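Side-chain contact in 3-carboxy-cis,cis-muconate cycloisomerase (Pseudomonas putida, PDB 1RE5), which is a mainly helical enzyme of the fumarase/aspartase superfamily, probably acting as a tetramer: residues D[35-40]-D[48-53]. Numbering follows the deposited sequence.
Sequences LARAEA and SAVAAI
Ala36 and Val50 mark the register of two antiparallel helical segments, 35-40 and 48-53: their CA atoms lie 5.5 Å apart, and the axes of the two segments run at 171° to each other and approach to 9.0 Å. No hydrogen bond crosses the interface; what meets is mainly methyl against methyl. Val50 points at the facing helix. With CG1 anti to the backbone N (chi1 -180°), that methyl lies over the backbone of Arg37, 4.0 Å from Arg37 CA, while Val50 CG2 meets Ala40 CB at 3.4 Å and lies 3.9 Å from Ala36 O. Ala36 O already accepts Ala40 N at 2.8 Å within its own helix. The geometry is that of an antiparallel helical hairpin, in which helices 21-40 and 47-56 are joined by a short connection; the centre of the contact lies about 39 Å from the centre of the chain, near one end of the elongated lyase-family subunit. One turn beyond Val50, Ile53 reaches across through its extended CG1 branch (chi2 172°), bringing Ile53 CD1 to 3.5 Å from Ala36 CB. Past this apolar seam, Arg37 NE forms a salt bridge with Glu54 OE2. Behind helix 21-40, Ala38 packs on Ala212 and Leu213 of helix 206-217.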
# COMPACT_ATOMS: atom_id res chain seq x y z
N LEU D 35 -29.47 -24.32 -3.53
CA LEU D 35 -30.27 -23.68 -4.59
C LEU D 35 -31.40 -24.61 -5.03
O LEU D 35 -32.57 -24.22 -5.03
CB LEU D 35 -29.40 -23.35 -5.82
CG LEU D 35 -29.63 -22.04 -6.60
CD1 LEU D 35 -29.32 -22.29 -8.05
CD2 LEU D 35 -31.05 -21.54 -6.47
N ALA D 36 -31.03 -25.83 -5.42
CA ALA D 36 -32.00 -26.83 -5.86
C ALA D 36 -33.08 -27.02 -4.79
O ALA D 36 -34.29 -27.00 -5.07
CB ALA D 36 -31.28 -28.14 -6.14
N ARG D 37 -32.63 -27.20 -3.56
CA ARG D 37 -33.51 -27.40 -2.42
C ARG D 37 -34.51 -26.25 -2.30
O ARG D 37 -35.72 -26.47 -2.16
CB ARG D 37 -32.65 -27.47 -1.15
CG ARG D 37 -33.15 -28.40 -0.07
CD ARG D 37 -32.14 -28.43 1.07
NE ARG D 37 -30.81 -28.83 0.60
CZ ARG D 37 -29.66 -28.35 1.08
NH1 ARG D 37 -29.66 -27.44 2.05
NH2 ARG D 37 -28.50 -28.79 0.59
N ALA D 38 -34.02 -25.02 -2.37
CA ALA D 38 -34.88 -23.85 -2.23
C ALA D 38 -35.84 -23.66 -3.38
O ALA D 38 -36.96 -23.20 -3.20
CB ALA D 38 -34.04 -22.58 -2.04
N GLU D 39 -35.41 -24.01 -4.59
CA GLU D 39 -36.27 -23.83 -5.74
C GLU D 39 -37.31 -24.95 -5.82
O GLU D 39 -38.41 -24.75 -6.36
CB GLU D 39 -35.43 -23.77 -7.02
CG GLU D 39 -34.45 -22.60 -7.01
CD GLU D 39 -33.69 -22.45 -8.31
OE1 GLU D 39 -33.07 -23.44 -8.76
OE2 GLU D 39 -33.71 -21.34 -8.87
N ALA D 40 -36.97 -26.11 -5.27
CA ALA D 40 -37.89 -27.24 -5.26
C ALA D 40 -39.11 -26.86 -4.43
O ALA D 40 -40.25 -27.07 -4.85
CB ALA D 40 -37.22 -28.46 -4.67
N SER D 48 -37.02 -35.12 -6.97
CA SER D 48 -36.16 -36.24 -7.34
C SER D 48 -34.80 -35.72 -7.81
O SER D 48 -33.78 -36.40 -7.64
CB SER D 48 -36.82 -37.06 -8.45
OG SER D 48 -37.25 -36.22 -9.51
N ALA D 49 -34.80 -34.52 -8.39
CA ALA D 49 -33.57 -33.89 -8.88
C ALA D 49 -32.76 -33.35 -7.70
O ALA D 49 -31.53 -33.43 -7.69
CB ALA D 49 -33.92 -32.75 -9.85
N VAL D 50 -33.46 -32.81 -6.71
CA VAL D 50 -32.82 -32.26 -5.52
C VAL D 50 -31.88 -33.29 -4.92
O VAL D 50 -30.75 -32.98 -4.54
CB VAL D 50 -33.87 -31.88 -4.46
CG1 VAL D 50 -33.17 -31.31 -3.22
CG2 VAL D 50 -34.85 -30.87 -5.05
N ALA D 51 -32.36 -34.53 -4.83
CA ALA D 51 -31.56 -35.61 -4.27
C ALA D 51 -30.36 -35.93 -5.16
O ALA D 51 -29.27 -36.19 -4.66
CB ALA D 51 -32.43 -36.85 -4.11
N ALA D 52 -30.56 -35.91 -6.48
CA ALA D 52 -29.48 -36.19 -7.43
C ALA D 52 -28.35 -35.17 -7.30
O ALA D 52 -27.17 -35.53 -7.23
CB ALA D 52 -30.02 -36.18 -8.85
N ILE D 53 -28.73 -33.90 -7.27
CA ILE D 53 -27.80 -32.80 -7.15
C ILE D 53 -26.99 -32.87 -5.85
O ILE D 53 -25.76 -32.85 -5.89
CB ILE D 53 -28.56 -31.46 -7.23
CG1 ILE D 53 -29.12 -31.28 -8.64
CG2 ILE D 53 -27.64 -30.30 -6.85
CD1 ILE D 53 -30.05 -30.09 -8.79